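Local coordinates for periplasmic binding protein/LacI transcriptional regulator (Clostridium phytofermentans, PDB 3BRS) that probably binds a sugar outside the membrane and hands it to a transporter, as periplasmic sugar-binding proteins related to LacI-type regulators do, at residues 128-139 with 190-201; 114-125 with 148-159. All coordinates share one frame; numbering follows the deposited sequence.

Interaction 1: 128-139 with 190-201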
loop_
_atom_site.group_PDB
_atom_site.type_symbol
_atom_site.label_atom_id
_atom_site.label_comp_id
_atom_site.label_asym_id
_atom_site.label_seq_id
_atom_site.Cartn_x
_atom_site.Cartn_y
_atom_site.Cartn_z
ATOM N N VAL A 128 7.536 6.085 -22.876
ATOM C CA VAL A 128 8.796 5.626 -23.486
ATOM C C VAL A 128 8.593 4.987 -24.917
ATOM O O VAL A 128 9.442 4.202 -25.392
ATOM C CB VAL A 128 9.589 4.692 -22.525
ATOM C CG1 VAL A 128 9.667 5.302 -21.162
ATOM C CG2 VAL A 128 8.904 3.439 -22.409
ATOM N N ARG A 129 7.494 5.372 -25.589
ATOM C CA ARG A 129 7.147 4.951 -26.956
ATOM C C ARG A 129 8.285 5.136 -27.952
ATOM O O ARG A 129 8.520 4.287 -28.821
ATOM C CB ARG A 129 6.007 5.826 -27.491
ATOM C CG ARG A 129 4.717 5.152 -27.647
ATOM C CD ARG A 129 3.767 6.032 -28.468
ATOM N NE ARG A 129 4.059 7.462 -28.317
ATOM C CZ ARG A 129 3.367 8.447 -28.903
ATOM N NH1 ARG A 129 3.723 9.722 -28.702
ATOM N NH2 ARG A 129 2.309 8.171 -29.685
ATOM N N LYS A 130 8.919 6.298 -27.905
ATOM C CA LYS A 130 9.962 6.604 -28.879
ATOM C C LYS A 130 11.271 6.186 -28.259
ATOM O O LYS A 130 12.111 5.588 -28.917
ATOM C CB LYS A 130 10.010 8.095 -29.247
ATOM C CG LYS A 130 8.787 8.684 -29.903
ATOM C CD LYS A 130 9.176 10.023 -30.550
ATOM C CE LYS A 130 9.650 9.886 -32.041
ATOM N NZ LYS A 130 11.147 9.797 -32.327
ATOM N N SER A 131 11.432 6.523 -26.982
ATOM C CA SER A 131 12.638 6.198 -26.238
ATOM C C SER A 131 12.504 6.631 -24.804
ATOM O O SER A 131 11.543 7.286 -24.427
ATOM C CB SER A 131 13.870 6.913 -26.832
ATOM O OG SER A 131 13.666 8.313 -27.071
ATOM N N GLY A 132 13.536 6.304 -24.040
ATOM C CA GLY A 132 13.610 6.573 -22.615
ATOM C C GLY A 132 13.706 5.210 -21.976
ATOM O O GLY A 132 13.277 4.220 -22.570
ATOM N N LYS A 133 14.309 5.153 -20.797
ATOM C CA LYS A 133 14.294 3.959 -19.966
ATOM C C LYS A 133 13.606 4.390 -18.667
ATOM O O LYS A 133 13.073 5.487 -18.603
ATOM C CB LYS A 133 15.681 3.324 -19.726
ATOM C CG LYS A 133 16.461 3.062 -21.018
ATOM C CD LYS A 133 16.014 1.801 -21.751
ATOM C CE LYS A 133 17.214 0.813 -22.003
ATOM N NZ LYS A 133 17.728 0.107 -20.763
ATOM N N ILE A 134 13.572 3.513 -17.689
ATOM C CA ILE A 134 12.581 3.633 -16.628
ATOM C C ILE A 134 13.265 3.331 -15.337
ATOM O O ILE A 134 13.968 2.297 -15.231
ATOM C CB ILE A 134 11.324 2.600 -16.828
ATOM C CG1 ILE A 134 10.455 2.978 -18.038
ATOM C CG2 ILE A 134 10.446 2.487 -15.562
ATOM C CD1 ILE A 134 9.747 1.732 -18.615
ATOM N N GLY A 135 13.080 4.180 -14.318
ATOM C CA GLY A 135 13.585 3.744 -13.008
ATOM C C GLY A 135 12.425 3.561 -12.074
ATOM O O GLY A 135 11.446 4.336 -12.099
ATOM N N VAL A 136 12.529 2.552 -11.215
ATOM C CA VAL A 136 11.478 2.340 -10.211
ATOM C C VAL A 136 11.921 2.470 -8.754
ATOM O O VAL A 136 12.919 1.869 -8.297
ATOM C CB VAL A 136 10.867 0.947 -10.335
ATOM C CG1 VAL A 136 9.618 0.728 -9.477
ATOM C CG2 VAL A 136 10.562 0.627 -11.791
ATOM N N ILE A 137 11.153 3.239 -8.010
ATOM C CA ILE A 137 11.285 3.266 -6.551
ATOM C C ILE A 137 10.068 2.538 -5.957
ATOM O O ILE A 137 8.839 3.021 -6.022
ATOM C CB ILE A 137 11.371 4.680 -5.937
ATOM C CG1 ILE A 137 12.464 5.542 -6.559
ATOM C CG2 ILE A 137 11.638 4.535 -4.364
ATOM C CD1 ILE A 137 13.901 4.796 -6.614
ATOM N N SER A 138 10.409 1.386 -5.381
ATOM C CA SER A 138 9.485 0.599 -4.583
ATOM C C SER A 138 9.688 0.878 -3.103
ATOM O O SER A 138 10.545 1.689 -2.689
ATOM C CB SER A 138 9.578 -0.877 -4.889
ATOM O OG SER A 138 8.385 -1.495 -4.415
ATOM N N PHE A 139 8.846 0.235 -2.315
ATOM C CA PHE A 139 8.812 0.405 -0.906
ATOM C C PHE A 139 9.292 -0.899 -0.190
ATOM O O PHE A 139 10.516 -1.180 -0.135
ATOM C CB PHE A 139 7.452 0.933 -0.427
ATOM C CG PHE A 139 6.200 0.197 -0.917
ATOM C CD1 PHE A 139 5.776 0.308 -2.263
ATOM C CD2 PHE A 139 5.338 -0.402 -0.011
ATOM C CE1 PHE A 139 4.563 -0.316 -2.755
ATOM C CE2 PHE A 139 4.109 -1.008 -0.432
ATOM C CZ PHE A 139 3.683 -0.945 -1.837
ATOM N N ASP A 190 20.000 7.693 -19.117
ATOM C CA ASP A 190 18.904 7.374 -20.020
ATOM C C ASP A 190 17.512 7.248 -19.412
ATOM O O ASP A 190 16.543 7.128 -20.160
ATOM C CB ASP A 190 19.205 6.158 -20.921
ATOM C CG ASP A 190 19.672 4.949 -20.160
ATOM O OD1 ASP A 190 19.669 4.892 -18.907
ATOM O OD2 ASP A 190 20.063 4.016 -20.871
ATOM N N ILE A 191 17.350 7.337 -18.094
ATOM C CA ILE A 191 15.992 7.249 -17.501
ATOM C C ILE A 191 15.204 8.567 -17.775
ATOM O O ILE A 191 15.632 9.642 -17.439
ATOM C CB ILE A 191 16.082 6.950 -15.993
ATOM C CG1 ILE A 191 16.449 5.461 -15.707
ATOM C CG2 ILE A 191 14.848 7.397 -15.274
ATOM C CD1 ILE A 191 16.957 5.220 -14.280
ATOM N N SER A 192 14.043 8.476 -18.383
ATOM C CA SER A 192 13.235 9.614 -18.719
ATOM C C SER A 192 11.894 9.522 -17.970
ATOM O O SER A 192 11.048 10.417 -18.110
ATOM C CB SER A 192 12.914 9.528 -20.206
ATOM O OG SER A 192 12.185 8.313 -20.435
ATOM N N VAL A 193 11.676 8.412 -17.245
ATOM C CA VAL A 193 10.453 8.180 -16.455
ATOM C C VAL A 193 10.872 7.482 -15.181
ATOM O O VAL A 193 11.480 6.409 -15.228
ATOM C CB VAL A 193 9.367 7.261 -17.149
ATOM C CG1 VAL A 193 8.072 7.336 -16.367
ATOM C CG2 VAL A 193 8.987 7.695 -18.565
ATOM N N MET A 194 10.566 8.114 -14.059
ATOM C CA MET A 194 10.585 7.472 -12.770
ATOM C C MET A 194 9.208 6.964 -12.273
ATOM O O MET A 194 8.141 7.633 -12.411
ATOM C CB MET A 194 11.249 8.409 -11.732
ATOM C CG MET A 194 12.737 8.593 -12.029
ATOM S SD MET A 194 13.858 7.197 -11.431
ATOM C CE MET A 194 13.190 6.685 -9.901
ATOM N N VAL A 195 9.210 5.751 -11.704
ATOM C CA VAL A 195 7.935 5.227 -11.106
ATOM C C VAL A 195 8.038 5.099 -9.598
ATOM O O VAL A 195 8.945 4.435 -9.086
ATOM C CB VAL A 195 7.583 3.867 -11.729
ATOM C CG1 VAL A 195 6.219 3.403 -11.286
ATOM C CG2 VAL A 195 7.631 3.979 -13.237
ATOM N N GLY A 196 7.146 5.722 -8.849
ATOM C CA GLY A 196 7.101 5.504 -7.365
ATOM C C GLY A 196 5.869 4.674 -7.072
ATOM O O GLY A 196 4.744 5.045 -7.449
ATOM N N LEU A 197 6.035 3.554 -6.345
ATOM C CA LEU A 197 4.918 2.566 -6.162
ATOM C C LEU A 197 4.014 2.835 -4.890
ATOM O O LEU A 197 2.991 2.188 -4.606
ATOM C CB LEU A 197 5.491 1.114 -6.203
ATOM C CG LEU A 197 5.886 0.670 -7.653
ATOM C CD1 LEU A 197 6.275 -0.870 -7.548
ATOM C CD2 LEU A 197 4.705 1.020 -8.615
ATOM N N ASN A 198 4.434 3.776 -4.093
ATOM C CA ASN A 198 3.577 4.254 -3.012
ATOM C C ASN A 198 3.860 5.711 -2.679
ATOM O O ASN A 198 4.729 6.293 -3.274
ATOM C CB ASN A 198 3.657 3.314 -1.796
ATOM C CG ASN A 198 4.851 3.587 -0.909
ATOM O OD1 ASN A 198 5.935 4.008 -1.364
ATOM N ND2 ASN A 198 4.664 3.334 0.372
ATOM N N GLN A 199 3.218 6.310 -1.698
ATOM C CA GLN A 199 3.463 7.748 -1.499
ATOM C C GLN A 199 4.897 8.120 -1.078
ATOM O O GLN A 199 5.489 9.034 -1.652
ATOM C CB GLN A 199 2.445 8.293 -0.529
ATOM C CG GLN A 199 2.473 9.754 -0.255
ATOM C CD GLN A 199 1.728 10.054 1.044
ATOM O OE1 GLN A 199 0.870 9.263 1.489
ATOM N NE2 GLN A 199 2.049 11.177 1.663
ATOM N N TYR A 200 5.463 7.405 -0.077
ATOM C CA TYR A 200 6.869 7.558 0.324
ATOM C C TYR A 200 7.821 7.587 -0.808
ATOM O O TYR A 200 8.747 8.406 -0.827
ATOM C CB TYR A 200 7.298 6.426 1.310
ATOM C CG TYR A 200 6.491 6.416 2.595
ATOM C CD1 TYR A 200 5.360 5.615 2.721
ATOM C CD2 TYR A 200 6.858 7.211 3.655
ATOM C CE1 TYR A 200 4.597 5.535 3.938
ATOM C CE2 TYR A 200 6.128 7.192 4.870
ATOM C CZ TYR A 200 5.017 6.318 5.032
ATOM O OH TYR A 200 4.304 6.307 6.228
ATOM N N SER A 201 7.669 6.622 -1.699
ATOM C CA SER A 201 8.523 6.392 -2.854
ATOM C C SER A 201 8.367 7.525 -3.771
ATOM O O SER A 201 9.345 8.052 -4.245
ATOM C CB SER A 201 8.014 5.157 -3.650
ATOM O OG SER A 201 8.407 3.885 -3.141
#
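Strands 133-138 and 191-196 pair in parallel, side by side within the second of the two Rossmann-like sheets of a periplasmic-binding-protein fold, and the contact runs on into the start of helix 199-211. The ladder is regular in its middle: Gly135 N donates to Val193 O at 2.9 Å, Val195 N to Gly135 O and Ile137 N to Val195 O follow, and Leu197 N closes it on Ile137 O.

Two faces are packed differently. On one, the branches of Ile134 and Val195 meet through their CG2 atoms, while Val136 CG1 reaches Leu197 CG. On the other, Gly135 leaves room for Met194, whose chain, bent at chi2 and chi3, brings SD over the glycine and CE to 3.6 Å from Ile137 CG1.

Beyond the strands, Asn198 occupies the N-cap of the helix: its OD1 accepts from Ser201 N at 3.2 Å, the donor standing above the carbonyl plane. With CG between its backbone N and carbonyl carbon (chi1 83°), the Asn198 amide lies stacked on the Phe139 ring, the planes 10° apart. Asn198 CB adds a CH-pi contact over that same face, 3.9 Å from the centroid of the Phe139 ring.

Interaction 2: 114-125 with 148-159; sequences IQAGIRIGAVTK and DREEGLKIGLSD
Gly117 and Gly152, with Gly121 and Gly156 one turn further on, let helices 113-127 and 144-157 press backbone against backbone, a worked example of close helix packing through small residues. The axes of the two segments approach to 6.2 Å and cross at -39°. At each of the four glycines a CB would point into the partner helix and collide with it.

Bare backbone therefore supplies much of the contact, as CA-H...O interactions in both directions. Gly117 CA faces Arg149 O at 3.5 Å, Leu153 CA lies 3.2 Å from Gly117 O, and Gly121 CA approaches Leu153 O.

Apolar side chains flank this seam. Ile114 is a knob in a hole formed by Asp148, Glu151, Gly152 and Ile155, with CG1 against Asp148 CB and CD1 beside the Glu151 carboxylate. Ile118 brings CG1 beside Gly152 O and meets Ile155 CG2 through CD1 at 3.9 Å. On the other flank, Leu153 CD1 rests on Gly121 CA, and Leu157 CD2 touches both Gly121 O and Thr124 CB.

Polar links sit at the ends. Lys125, fully extended with CG opposite its backbone N (chi1 -168°), passes along Leu157 O and gives NZ to Ser158 OG at 2.8 Å. At the other end a water accepts from Ile114 N and donates to Asp148 OD2, which also pairs with Lys144.

Together the helices pack against one face of the second domain's mixed sheet: Ile120 touches strands 219-224 and 240-243, and Leu157 touches strand 164-169.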
loop_
_atom_site.group_PDB
_atom_site.type_symbol
_atom_site.label_atom_id
_atom_site.label_comp_id
_atom_site.label_asym_id
_atom_site.label_seq_id
_atom_site.Cartn_x
_atom_site.Cartn_y
_atom_site.Cartn_z
ATOM N N ILE A 114 -2.529 -5.319 -8.515
ATOM C CA ILE A 114 -2.056 -5.782 -9.805
ATOM C C ILE A 114 -2.630 -4.845 -10.826
ATOM O O ILE A 114 -1.907 -4.262 -11.629
ATOM C CB ILE A 114 -2.323 -7.254 -10.090
ATOM C CG1 ILE A 114 -1.524 -8.122 -9.114
ATOM C CG2 ILE A 114 -1.698 -7.630 -11.482
ATOM C CD1 ILE A 114 -1.994 -9.587 -8.978
ATOM N N GLN A 115 -3.917 -4.662 -10.835
ATOM C CA GLN A 115 -4.468 -3.717 -11.826
ATOM C C GLN A 115 -3.998 -2.307 -11.662
ATOM O O GLN A 115 -3.782 -1.626 -12.645
ATOM C CB GLN A 115 -5.987 -3.771 -11.885
ATOM C CG GLN A 115 -6.551 -4.996 -12.659
ATOM C CD GLN A 115 -6.352 -4.968 -14.171
ATOM O OE1 GLN A 115 -6.296 -3.905 -14.817
ATOM N NE2 GLN A 115 -6.260 -6.172 -14.761
ATOM N N ALA A 116 -3.839 -1.819 -10.417
ATOM C CA ALA A 116 -3.121 -0.534 -10.255
ATOM C C ALA A 116 -1.725 -0.438 -10.971
ATOM O O ALA A 116 -1.520 0.532 -11.706
ATOM C CB ALA A 116 -3.033 -0.129 -8.814
ATOM N N GLY A 117 -0.783 -1.396 -10.766
ATOM C CA GLY A 117 0.467 -1.279 -11.420
ATOM C C GLY A 117 0.312 -1.462 -12.925
ATOM O O GLY A 117 1.046 -0.885 -13.682
ATOM N N ILE A 118 -0.561 -2.382 -13.355
ATOM C CA ILE A 118 -0.908 -2.474 -14.776
ATOM C C ILE A 118 -1.360 -1.145 -15.366
ATOM O O ILE A 118 -0.979 -0.830 -16.540
ATOM C CB ILE A 118 -2.065 -3.560 -15.045
ATOM C CG1 ILE A 118 -1.588 -4.971 -14.659
ATOM C CG2 ILE A 118 -2.495 -3.541 -16.516
ATOM C CD1 ILE A 118 -2.572 -6.075 -15.010
ATOM N N ARG A 119 -2.202 -0.357 -14.683
ATOM C CA ARG A 119 -2.667 0.870 -15.402
ATOM C C ARG A 119 -1.521 1.876 -15.429
ATOM O O ARG A 119 -1.250 2.522 -16.435
ATOM C CB ARG A 119 -3.871 1.538 -14.755
ATOM C CG ARG A 119 -5.171 0.752 -14.859
ATOM C CD ARG A 119 -5.987 0.927 -13.614
ATOM N NE ARG A 119 -7.140 1.866 -13.582
ATOM C CZ ARG A 119 -7.572 2.701 -14.552
ATOM N NH1 ARG A 119 -6.971 2.791 -15.750
ATOM N NH2 ARG A 119 -8.609 3.510 -14.312
ATOM N N ILE A 120 -0.766 1.953 -14.359
ATOM C CA ILE A 120 0.414 2.851 -14.382
ATOM C C ILE A 120 1.512 2.278 -15.389
ATOM O O ILE A 120 2.197 3.070 -16.086
ATOM C CB ILE A 120 0.760 3.229 -12.861
ATOM C CG1 ILE A 120 0.443 4.684 -12.464
ATOM C CG2 ILE A 120 1.893 2.419 -12.220
ATOM C CD1 ILE A 120 1.021 5.780 -13.288
ATOM N N GLY A 121 1.621 0.929 -15.531
ATOM C CA GLY A 121 2.525 0.362 -16.547
ATOM C C GLY A 121 2.165 0.847 -17.928
ATOM O O GLY A 121 3.033 1.166 -18.755
ATOM N N ALA A 122 0.862 0.891 -18.202
ATOM C CA ALA A 122 0.382 1.258 -19.550
ATOM C C ALA A 122 0.593 2.713 -19.821
ATOM O O ALA A 122 0.936 3.077 -20.936
ATOM C CB ALA A 122 -1.050 0.850 -19.819
ATOM N N VAL A 123 0.419 3.574 -18.831
ATOM C CA VAL A 123 0.794 5.000 -19.010
ATOM C C VAL A 123 2.312 5.112 -19.362
ATOM O O VAL A 123 2.688 5.841 -20.266
ATOM C CB VAL A 123 0.455 5.820 -17.695
ATOM C CG1 VAL A 123 1.132 7.206 -17.711
ATOM C CG2 VAL A 123 -1.075 5.954 -17.492
ATOM N N THR A 124 3.152 4.366 -18.619
ATOM C CA THR A 124 4.600 4.418 -18.739
ATOM C C THR A 124 5.031 3.906 -20.105
ATOM O O THR A 124 5.926 4.487 -20.726
ATOM C CB THR A 124 5.345 3.657 -17.610
ATOM O OG1 THR A 124 4.888 4.081 -16.306
ATOM C CG2 THR A 124 6.816 3.987 -17.675
ATOM N N LYS A 125 4.397 2.836 -20.592
ATOM C CA LYS A 125 4.658 2.336 -21.972
ATOM C C LYS A 125 4.420 3.431 -22.966
ATOM O O LYS A 125 5.220 3.610 -23.863
ATOM C CB LYS A 125 3.716 1.174 -22.274
ATOM C CG LYS A 125 4.009 0.354 -23.532
ATOM C CD LYS A 125 3.078 -0.818 -23.498
ATOM C CE LYS A 125 3.360 -1.853 -24.582
ATOM N NZ LYS A 125 2.153 -2.764 -24.721
ATOM N N ASP A 148 2.512 -6.889 -5.732
ATOM C CA ASP A 148 1.414 -6.873 -6.717
ATOM C C ASP A 148 1.574 -5.667 -7.674
ATOM O O ASP A 148 1.392 -5.767 -8.844
ATOM C CB ASP A 148 -0.003 -6.837 -6.052
ATOM C CG ASP A 148 -0.440 -8.190 -5.427
ATOM O OD1 ASP A 148 0.293 -9.186 -5.516
ATOM O OD2 ASP A 148 -1.520 -8.249 -4.798
ATOM N N ARG A 149 1.964 -4.535 -7.133
ATOM C CA ARG A 149 2.267 -3.302 -7.873
ATOM C C ARG A 149 3.382 -3.407 -8.905
ATOM O O ARG A 149 3.215 -2.924 -10.060
ATOM C CB ARG A 149 2.526 -2.173 -6.888
ATOM C CG ARG A 149 1.166 -1.708 -6.266
ATOM C CD ARG A 149 1.311 -0.595 -5.296
ATOM N NE ARG A 149 0.168 -0.606 -4.395
ATOM C CZ ARG A 149 0.124 0.127 -3.277
ATOM N NH1 ARG A 149 1.149 0.982 -2.938
ATOM N NH2 ARG A 149 -0.931 -0.011 -2.486
ATOM N N GLU A 150 4.485 -4.080 -8.519
ATOM C CA GLU A 150 5.631 -4.230 -9.390
ATOM C C GLU A 150 5.302 -5.271 -10.507
ATOM O O GLU A 150 5.687 -5.097 -11.635
ATOM C CB GLU A 150 6.859 -4.671 -8.565
ATOM C CG GLU A 150 8.062 -5.065 -9.426
ATOM C CD GLU A 150 9.167 -5.514 -8.529
ATOM O OE1 GLU A 150 9.238 -4.949 -7.406
ATOM O OE2 GLU A 150 9.931 -6.419 -8.873
ATOM N N GLU A 151 4.600 -6.333 -10.147
ATOM C CA GLU A 151 4.058 -7.335 -11.115
ATOM C C GLU A 151 3.112 -6.752 -12.092
ATOM O O GLU A 151 3.291 -6.887 -13.347
ATOM C CB GLU A 151 3.336 -8.440 -10.328
ATOM C CG GLU A 151 2.757 -9.587 -11.184
ATOM C CD GLU A 151 1.780 -10.491 -10.374
ATOM O OE1 GLU A 151 1.975 -10.624 -9.106
ATOM O OE2 GLU A 151 0.841 -11.085 -10.998
ATOM N N GLY A 152 2.120 -6.031 -11.563
ATOM C CA GLY A 152 1.248 -5.164 -12.403
ATOM C C GLY A 152 1.994 -4.298 -13.327
ATOM O O GLY A 152 1.750 -4.318 -14.514
ATOM N N LEU A 153 2.895 -3.466 -12.787
ATOM C CA LEU A 153 3.725 -2.601 -13.593
ATOM C C LEU A 153 4.341 -3.232 -14.864
ATOM O O LEU A 153 4.244 -2.658 -15.915
ATOM C CB LEU A 153 4.849 -2.018 -12.734
ATOM C CG LEU A 153 5.824 -0.970 -13.381
ATOM C CD1 LEU A 153 5.102 0.310 -13.810
ATOM C CD2 LEU A 153 6.943 -0.626 -12.396
ATOM N N LYS A 154 5.026 -4.374 -14.691
ATOM C CA LYS A 154 5.721 -5.103 -15.676
ATOM C C LYS A 154 4.747 -5.697 -16.693
ATOM O O LYS A 154 4.931 -5.557 -17.884
ATOM C CB LYS A 154 6.543 -6.212 -15.012
ATOM C CG LYS A 154 7.647 -5.727 -14.185
ATOM C CD LYS A 154 8.518 -6.886 -13.674
ATOM C CE LYS A 154 9.694 -6.290 -12.840
ATOM N NZ LYS A 154 10.197 -7.205 -11.759
ATOM N N ILE A 155 3.679 -6.309 -16.226
ATOM C CA ILE A 155 2.542 -6.626 -17.099
ATOM C C ILE A 155 2.031 -5.474 -17.937
ATOM O O ILE A 155 1.910 -5.602 -19.174
ATOM C CB ILE A 155 1.353 -7.281 -16.327
ATOM C CG1 ILE A 155 1.824 -8.584 -15.602
ATOM C CG2 ILE A 155 0.205 -7.594 -17.309
ATOM C CD1 ILE A 155 0.810 -9.070 -14.477
ATOM N N GLY A 156 1.725 -4.340 -17.340
ATOM C CA GLY A 156 1.230 -3.252 -18.195
ATOM C C GLY A 156 2.311 -2.722 -19.162
ATOM O O GLY A 156 1.967 -1.975 -20.123
ATOM N N LEU A 157 3.587 -3.087 -18.963
ATOM C CA LEU A 157 4.667 -2.581 -19.893
ATOM C C LEU A 157 4.856 -3.505 -21.107
ATOM O O LEU A 157 5.415 -3.071 -22.132
ATOM C CB LEU A 157 6.000 -2.335 -19.194
ATOM C CG LEU A 157 6.156 -1.049 -18.345
ATOM C CD1 LEU A 157 7.179 -1.172 -17.167
ATOM C CD2 LEU A 157 6.489 0.152 -19.190
ATOM N N SER A 158 4.366 -4.767 -20.988
ATOM C CA SER A 158 4.378 -5.741 -22.123
ATOM C C SER A 158 5.821 -6.007 -22.508
ATOM O O SER A 158 6.672 -6.311 -21.637
ATOM C CB SER A 158 3.765 -5.125 -23.373
ATOM O OG SER A 158 2.379 -5.188 -23.383
ATOM N N ASP A 159 6.072 -5.837 -23.830
ATOM C CA ASP A 159 7.406 -5.946 -24.437
ATOM C C ASP A 159 8.406 -4.929 -23.848
ATOM O O ASP A 159 9.540 -5.288 -23.481
ATOM C CB ASP A 159 7.340 -5.896 -25.974
ATOM C CG ASP A 159 6.491 -4.735 -26.496
ATOM O OD1 ASP A 159 5.251 -4.748 -26.329
ATOM O OD2 ASP A 159 7.059 -3.795 -27.086
HETATM O O HOH W 1 -3.504 -6.862 -5.770
#

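In the fold
From the N terminus, helix 113-127 leads into strand 133-138, which is followed by helix 144-157; interaction 2 closes this helix-strand-helix section by bringing the two helices together. Interaction 1 starts within that section, at strand 133-138, and closes a longer loop through strand 164-169 and helix 174-187 to strand 191-196. The segments alternate along the chain, so the two contacts cross rather than nest. One ties neighbouring strands of the sheet, the other a helix pair lying on it. They meet directly: Arg149, its NE hydrogen-bonded to Asn113 OD1 just before segment 114-125, probably hydrogen-bonds Leu197 O through NH1 and packs against Phe139 and Asn198, while Leu157 touches Ile134.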